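Local coordinates for carbonic anhydrase (Porphyridium purpureum, PDB 1DDZ), which probably catalyses the interconversion of carbon dioxide and hydrogencarbonate, as a zinc-dependent enzyme of the beta class, at residues 92-97 with 348-353; 100-105 with 125-130; 186-191 with 207-212. All coordinates share one frame; numbering follows the deposited sequence.

Contact 1: 92-97 with 348-353; sequences VFVHRN and VHRNIA
Phe93 turns the edge of its ring to CD1 of Ile352, at a modelled separation too short to be trusted; its ring also meets Tyr115. Val94 CB lies 4.0 Å from Arg350 CD, the two side chains meeting at a slant, while the backbone O of Val94 lies close to Arg350 CB. His95 carries the first strong bond. With CG anti to the backbone N (chi1 178°), ND1 reaches Arg350 O at 2.7 Å, the acceptor lying in the ring plane and the approach nearly along the C=O axis. Arg96 then forms the single antiparallel, hydrogen-bonded bridge with Arg350, but both backbone bonds are weak, Arg96 N to Arg350 O at 3.4 Å and Arg350 N to Arg96 O at 3.5 Å. The counterpart of the His95 bond is His349 ND1 to Arg96 O, 2.8 Å. The Arg96 chain also repeats the Val94 packing, its CD lying 4.1 Å from Val348 CB. Each arginine turns back to its own half, Arg96 NH1 to Cys74 O and, weakly, Arg350 NH1 to Cys328 O. The strands thus join the two carbonic anhydrase repeats about what looks like an approximate twofold axis. Two imidazole N-H groups give the buried carbonyls the strong bonds that the backbones, in strands whose N-to-C directions differ by 125°, provide only weakly, so each histidine acts as a donor through ND1.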
# COMPACT_ATOMS: atom_id res chain seq x y z
N VAL A 92 -3.08 -2.09 25.70
CA VAL A 92 -3.35 -2.72 24.42
C VAL A 92 -2.88 -1.80 23.30
O VAL A 92 -3.28 -0.66 23.25
CB VAL A 92 -4.84 -2.98 24.23
CG1 VAL A 92 -5.07 -3.76 22.92
CG2 VAL A 92 -5.38 -3.78 25.41
N PHE A 93 -2.01 -2.31 22.43
CA PHE A 93 -1.48 -1.56 21.28
C PHE A 93 -2.55 -1.72 20.18
O PHE A 93 -2.81 -2.82 19.72
CB PHE A 93 -0.18 -2.20 20.84
CG PHE A 93 0.68 -1.32 20.00
CD1 PHE A 93 1.19 -0.14 20.51
CD2 PHE A 93 1.01 -1.69 18.70
CE1 PHE A 93 2.02 0.65 19.74
CE2 PHE A 93 1.84 -0.90 17.92
CZ PHE A 93 2.34 0.27 18.44
N VAL A 94 -3.14 -0.61 19.74
CA VAL A 94 -4.24 -0.65 18.78
C VAL A 94 -4.02 -0.15 17.37
O VAL A 94 -3.41 0.90 17.15
CB VAL A 94 -5.46 0.12 19.35
CG1 VAL A 94 -6.63 0.01 18.42
CG2 VAL A 94 -5.85 -0.38 20.73
N HIS A 95 -4.53 -0.91 16.40
CA HIS A 95 -4.48 -0.53 15.00
C HIS A 95 -5.95 -0.60 14.58
O HIS A 95 -6.67 -1.52 14.98
CB HIS A 95 -3.65 -1.52 14.17
CG HIS A 95 -3.60 -1.21 12.71
ND1 HIS A 95 -3.40 0.07 12.22
CD2 HIS A 95 -3.66 -2.02 11.62
CE1 HIS A 95 -3.33 0.03 10.90
NE2 HIS A 95 -3.49 -1.22 10.51
N ARG A 96 -6.43 0.43 13.89
CA ARG A 96 -7.81 0.45 13.42
C ARG A 96 -7.88 0.92 12.00
O ARG A 96 -7.21 1.90 11.62
CB ARG A 96 -8.69 1.35 14.28
CG ARG A 96 -8.86 0.84 15.65
CD ARG A 96 -9.94 1.58 16.35
NE ARG A 96 -10.07 1.10 17.71
CZ ARG A 96 -10.65 -0.05 18.08
NH1 ARG A 96 -11.18 -0.85 17.17
NH2 ARG A 96 -10.64 -0.41 19.35
N ASN A 97 -8.66 0.21 11.20
CA ASN A 97 -8.85 0.54 9.80
C ASN A 97 -10.25 0.09 9.41
O ASN A 97 -11.01 -0.38 10.27
CB ASN A 97 -7.77 -0.11 8.93
CG ASN A 97 -7.87 -1.62 8.90
OD1 ASN A 97 -8.92 -2.19 9.19
ND2 ASN A 97 -6.77 -2.28 8.56
N VAL A 348 -12.42 6.07 14.47
CA VAL A 348 -10.98 6.10 14.74
C VAL A 348 -10.04 5.34 13.83
O VAL A 348 -10.28 4.19 13.46
CB VAL A 348 -10.70 5.60 16.19
CG1 VAL A 348 -9.22 5.69 16.52
CG2 VAL A 348 -11.49 6.39 17.20
N HIS A 349 -8.91 5.97 13.51
CA HIS A 349 -7.87 5.35 12.70
C HIS A 349 -6.59 5.45 13.53
O HIS A 349 -6.30 6.50 14.09
CB HIS A 349 -7.69 6.10 11.37
CG HIS A 349 -6.61 5.54 10.49
ND1 HIS A 349 -6.43 4.18 10.29
CD2 HIS A 349 -5.64 6.15 9.77
CE1 HIS A 349 -5.40 3.99 9.50
NE2 HIS A 349 -4.90 5.16 9.16
N ARG A 350 -5.87 4.35 13.69
CA ARG A 350 -4.64 4.36 14.46
C ARG A 350 -3.57 3.62 13.75
O ARG A 350 -3.78 2.50 13.27
CB ARG A 350 -4.81 3.72 15.81
CG ARG A 350 -5.60 4.53 16.75
CD ARG A 350 -5.56 3.94 18.13
NE ARG A 350 -6.38 4.74 19.02
CZ ARG A 350 -6.04 5.95 19.47
NH1 ARG A 350 -4.88 6.49 19.12
NH2 ARG A 350 -6.88 6.62 20.25
N ASN A 351 -2.39 4.23 13.70
CA ASN A 351 -1.23 3.62 13.09
C ASN A 351 0.00 4.12 13.88
O ASN A 351 -0.13 4.84 14.86
CB ASN A 351 -1.14 3.94 11.58
CG ASN A 351 -0.96 5.42 11.30
OD1 ASN A 351 -0.43 6.17 12.12
ND2 ASN A 351 -1.40 5.86 10.15
N ILE A 352 1.18 3.67 13.49
CA ILE A 352 2.40 4.05 14.17
C ILE A 352 2.75 5.48 13.88
O ILE A 352 3.05 5.83 12.72
CB ILE A 352 3.61 3.18 13.72
CG1 ILE A 352 3.42 1.76 14.20
CG2 ILE A 352 4.91 3.70 14.38
CD1 ILE A 352 3.17 1.66 15.68
N ALA A 353 2.75 6.29 14.94
CA ALA A 353 3.10 7.70 14.87
C ALA A 353 2.08 8.58 14.16
O ALA A 353 2.43 9.55 13.50
CB ALA A 353 4.47 7.86 14.24

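Contact 2: 100-105 with 125-130; sequences NQCIHS and ILVCGH. With ZN (zinc ion), chain C.
Asn100 sets its amide carbon against a backbone carbonyl without bonding to it: CG lies 3.3 Å from Cys128 O, and OD1, another acceptor, stands 3.4 Å from that same oxygen. Asn100 has a left-handed backbone (phi 40°), and its CG takes the crowded position between the backbone N and the carbonyl carbon (chi1 47°), which brings the amide up to Cys128 O and Gly129 CA. Gly129 has no side chain, and its CA comes to 3.4 Å from Asn100 OD1. A water completes the link. It donates to Asn100 OD1 at 2.8 Å and accepts from His130 N at 3.2 Å, tying the loop to the backbone of a zinc ligand whose NE2 binds the metal beside Cys74, Asp76 and Cys133. Putting an alanine in place of Asn100 removes the amide, and would probably leave the bridging water without its acceptor and a gap beside Gly129 CA. Farther along, contacts are looser: Val127 CG1 lies 4.0 Å from the backbone O of Asn100, and the apolar pair is its CG2 with Cys102 SG, 4.2 Å. The loop 100-105 follows strand 92-97 and leads into helix 107-119, lying over strand 124-130. Asn100 and Cys102 also touch neighbouring strand 69-74, helix 172-193 packs against both segments, and Ser105 OG bonds His154 NE2 of the second subunit.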
# COMPACT_ATOMS: atom_id res chain seq x y z
N ASN A 100 -11.34 -3.95 9.90
CA ASN A 100 -10.24 -4.71 10.53
C ASN A 100 -9.44 -5.62 9.59
O ASN A 100 -9.18 -6.78 9.89
CB ASN A 100 -10.76 -5.50 11.77
CG ASN A 100 -12.06 -6.28 11.50
OD1 ASN A 100 -13.16 -5.75 11.67
ND2 ASN A 100 -11.94 -7.52 11.09
N GLN A 101 -8.99 -5.04 8.49
CA GLN A 101 -8.24 -5.77 7.49
C GLN A 101 -6.79 -5.97 7.82
O GLN A 101 -6.14 -5.10 8.41
CB GLN A 101 -8.35 -5.06 6.14
CG GLN A 101 -9.73 -5.04 5.56
CD GLN A 101 -10.24 -6.44 5.24
OE1 GLN A 101 -11.13 -6.96 5.93
NE2 GLN A 101 -9.65 -7.07 4.25
N CYS A 102 -6.28 -7.11 7.38
CA CYS A 102 -4.90 -7.47 7.54
C CYS A 102 -4.43 -7.89 6.16
O CYS A 102 -4.07 -9.04 5.93
CB CYS A 102 -4.73 -8.58 8.57
SG CYS A 102 -5.13 -8.06 10.24
N ILE A 103 -4.41 -6.92 5.25
CA ILE A 103 -3.99 -7.12 3.87
C ILE A 103 -2.50 -7.45 3.81
O ILE A 103 -1.69 -6.75 4.40
CB ILE A 103 -4.34 -5.86 3.04
CG1 ILE A 103 -5.85 -5.68 3.03
CG2 ILE A 103 -3.75 -5.95 1.62
CD1 ILE A 103 -6.31 -4.30 2.71
N HIS A 104 -2.15 -8.50 3.08
CA HIS A 104 -0.77 -8.95 2.97
C HIS A 104 0.26 -7.86 2.75
O HIS A 104 1.26 -7.81 3.44
CB HIS A 104 -0.61 -9.97 1.82
CG HIS A 104 -1.43 -11.21 1.98
ND1 HIS A 104 -2.36 -11.61 1.04
CD2 HIS A 104 -1.42 -12.17 2.93
CE1 HIS A 104 -2.88 -12.77 1.40
NE2 HIS A 104 -2.32 -13.14 2.54
N SER A 105 0.01 -6.99 1.78
CA SER A 105 0.96 -5.95 1.43
C SER A 105 0.64 -4.55 1.94
O SER A 105 1.24 -3.60 1.50
CB SER A 105 1.20 -5.96 -0.09
OG SER A 105 -0.03 -6.09 -0.78
N ILE A 125 -1.66 -11.33 19.74
CA ILE A 125 -2.21 -10.47 18.70
C ILE A 125 -3.67 -10.89 18.56
O ILE A 125 -3.98 -12.07 18.47
CB ILE A 125 -1.50 -10.69 17.34
CG1 ILE A 125 -0.02 -10.30 17.43
CG2 ILE A 125 -2.20 -9.87 16.22
CD1 ILE A 125 0.76 -10.73 16.22
N LEU A 126 -4.57 -9.92 18.59
CA LEU A 126 -5.99 -10.20 18.44
C LEU A 126 -6.54 -9.45 17.22
O LEU A 126 -6.23 -8.26 17.01
CB LEU A 126 -6.77 -9.73 19.68
CG LEU A 126 -6.68 -10.53 20.99
CD1 LEU A 126 -7.19 -9.73 22.15
CD2 LEU A 126 -7.54 -11.75 20.86
N VAL A 127 -7.30 -10.14 16.37
CA VAL A 127 -7.95 -9.47 15.24
C VAL A 127 -9.41 -9.50 15.67
O VAL A 127 -9.95 -10.56 15.94
CB VAL A 127 -7.76 -10.19 13.91
CG1 VAL A 127 -8.50 -9.44 12.84
CG2 VAL A 127 -6.30 -10.30 13.56
N CYS A 128 -10.02 -8.33 15.82
CA CYS A 128 -11.40 -8.27 16.28
C CYS A 128 -12.32 -7.61 15.28
O CYS A 128 -12.03 -6.51 14.81
CB CYS A 128 -11.48 -7.52 17.61
SG CYS A 128 -13.12 -7.31 18.26
N GLY A 129 -13.41 -8.30 14.96
CA GLY A 129 -14.40 -7.79 14.05
C GLY A 129 -15.63 -7.54 14.89
O GLY A 129 -15.66 -7.96 16.05
N HIS A 130 -16.66 -6.93 14.32
CA HIS A 130 -17.87 -6.66 15.07
C HIS A 130 -19.08 -6.80 14.15
O HIS A 130 -19.03 -6.43 12.99
CB HIS A 130 -17.80 -5.25 15.68
CG HIS A 130 -17.71 -4.15 14.66
ND1 HIS A 130 -18.64 -3.15 14.57
CD2 HIS A 130 -16.82 -3.92 13.66
CE1 HIS A 130 -18.33 -2.35 13.56
NE2 HIS A 130 -17.23 -2.80 12.99
ZN ZN C . -16.92 -1.99 11.13
O HOH W 1 -15.98 -5.93 11.34

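Contact 3: 186-191 with 207-212; sequences EQVHNV and LTVQGV
Helix 186-191 runs almost antiparallel to strand 208-212, at 168°, with the axes 8.0 Å apart at their closest, and Val188 CA faces Gly211 CA. No hydrogen bond crosses between them; three valines and a glycine make the contact. Val209 points toward the helix, and its CG1, anti to the backbone N (chi1 -173°), is the methyl common to both valine contacts: it meets Val191 CG1 at 3.6 Å and Val188 CG1 at 4.0 Å, side chains one helical turn apart. Val188 and Val209 lie flank to flank, pointing opposite ways, whereas Val191 lies across Val209 at a slant, its CG1 also approaching Val209 CG2 at 3.9 Å. The second methyl of Val188, CG2, drops onto the strand backbone, 3.5 Å from Gly211 CA and 3.6 Å from Gly211 N. A CB built on Gly211 would come within 3.0 Å of Val188 CG2, consistent with the glycine allowing this close approach. Around them Val227, Val197 and Trp201 extend the apolar layer, while Asn190 bonds to the backbone of Cys102. This is helix-on-sheet packing of an alpha-beta-alpha fold: helix 172-193, which packs on the sheet through Val188 and Val191, belongs to the long connection between parallel neighbours 124-130 and 208-214, a beta-alpha-beta crossover.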
# COMPACT_ATOMS: atom_id res chain seq x y z
N GLU A 186 -10.14 -14.89 8.07
CA GLU A 186 -9.23 -14.66 6.96
C GLU A 186 -8.09 -13.69 7.38
O GLU A 186 -6.93 -13.89 7.06
CB GLU A 186 -10.03 -14.12 5.78
CG GLU A 186 -9.63 -14.70 4.43
CD GLU A 186 -9.63 -16.25 4.39
OE1 GLU A 186 -8.50 -16.79 4.33
OE2 GLU A 186 -10.72 -16.89 4.41
N GLN A 187 -8.42 -12.66 8.14
CA GLN A 187 -7.40 -11.72 8.60
C GLN A 187 -6.42 -12.44 9.57
O GLN A 187 -5.21 -12.26 9.47
CB GLN A 187 -8.03 -10.47 9.24
CG GLN A 187 -9.05 -9.72 8.35
CD GLN A 187 -8.66 -9.65 6.88
OE1 GLN A 187 -7.55 -9.27 6.53
NE2 GLN A 187 -9.57 -10.07 6.00
N VAL A 188 -6.93 -13.30 10.44
CA VAL A 188 -6.07 -14.07 11.34
C VAL A 188 -5.10 -14.87 10.50
O VAL A 188 -3.90 -14.93 10.78
CB VAL A 188 -6.90 -15.00 12.23
CG1 VAL A 188 -6.00 -16.05 12.91
CG2 VAL A 188 -7.61 -14.18 13.28
N HIS A 189 -5.60 -15.48 9.43
CA HIS A 189 -4.74 -16.23 8.53
C HIS A 189 -3.61 -15.33 8.01
O HIS A 189 -2.43 -15.72 7.94
CB HIS A 189 -5.53 -16.77 7.33
CG HIS A 189 -4.65 -17.41 6.28
ND1 HIS A 189 -4.12 -16.71 5.22
CD2 HIS A 189 -4.15 -18.67 6.19
CE1 HIS A 189 -3.31 -17.50 4.53
NE2 HIS A 189 -3.33 -18.70 5.10
N ASN A 190 -3.99 -14.14 7.56
CA ASN A 190 -3.05 -13.17 7.01
C ASN A 190 -2.00 -12.74 8.04
O ASN A 190 -0.82 -12.63 7.73
CB ASN A 190 -3.80 -11.97 6.43
CG ASN A 190 -4.56 -12.33 5.17
OD1 ASN A 190 -4.42 -13.45 4.64
ND2 ASN A 190 -5.35 -11.40 4.66
N VAL A 191 -2.43 -12.53 9.29
CA VAL A 191 -1.47 -12.14 10.32
C VAL A 191 -0.42 -13.24 10.50
O VAL A 191 0.78 -12.96 10.50
CB VAL A 191 -2.17 -11.87 11.64
CG1 VAL A 191 -1.15 -11.68 12.73
CG2 VAL A 191 -3.06 -10.64 11.52
N LEU A 207 4.23 -16.19 20.60
CA LEU A 207 3.33 -15.24 19.94
C LEU A 207 2.08 -15.93 19.41
O LEU A 207 2.13 -16.70 18.43
CB LEU A 207 4.06 -14.53 18.78
CG LEU A 207 3.35 -13.46 17.93
CD1 LEU A 207 2.94 -12.29 18.81
CD2 LEU A 207 4.29 -12.99 16.84
N THR A 208 0.94 -15.63 20.03
CA THR A 208 -0.32 -16.20 19.58
C THR A 208 -1.12 -15.23 18.71
O THR A 208 -1.02 -14.02 18.87
CB THR A 208 -1.23 -16.55 20.75
OG1 THR A 208 -1.48 -15.37 21.53
CG2 THR A 208 -0.59 -17.63 21.61
N VAL A 209 -1.87 -15.76 17.76
CA VAL A 209 -2.72 -14.91 16.95
C VAL A 209 -4.08 -15.52 17.11
O VAL A 209 -4.26 -16.71 16.88
CB VAL A 209 -2.34 -14.91 15.47
CG1 VAL A 209 -3.20 -13.85 14.73
CG2 VAL A 209 -0.87 -14.64 15.30
N GLN A 210 -5.05 -14.73 17.52
CA GLN A 210 -6.40 -15.22 17.73
C GLN A 210 -7.44 -14.29 17.17
O GLN A 210 -7.25 -13.07 17.13
CB GLN A 210 -6.61 -15.46 19.23
CG GLN A 210 -7.86 -14.86 19.82
CD GLN A 210 -8.48 -15.74 20.89
OE1 GLN A 210 -7.91 -15.95 21.95
NE2 GLN A 210 -9.67 -16.25 20.61
N GLY A 211 -8.55 -14.87 16.69
CA GLY A 211 -9.65 -14.09 16.15
C GLY A 211 -10.79 -13.97 17.15
O GLY A 211 -11.07 -14.90 17.92
N VAL A 212 -11.51 -12.86 17.10
CA VAL A 212 -12.58 -12.63 18.04
C VAL A 212 -13.62 -11.69 17.38
O VAL A 212 -13.29 -11.00 16.43
CB VAL A 212 -11.90 -12.05 19.34
CG1 VAL A 212 -12.10 -10.56 19.49
CG2 VAL A 212 -12.25 -12.87 20.54

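How the contacts relate
Contacts 2 and 3 both lie within the loop that contact 1 closes, and all three reach the same five-stranded sheet of the first repeat. Contact 1 sits at one edge strand, 92-97, where the second repeat joins, with the side chain of Phe93 about 6 Å from a bound zinc and beside Asp330 of the second metal site. Contact 2, centred about 11 Å from the centre of contact 1, reaches the first zinc through His130. Contact 3 lies away from the annotated sites, its centre about 7 Å from that of contact 2. These two touch directly: Gln187 OE1 is 2.6 Å from Cys102 N, a probable hydrogen bond, and Thr208 O is 2.9 Å from Ile125 N, where strands 124-130 and 208-214 pair.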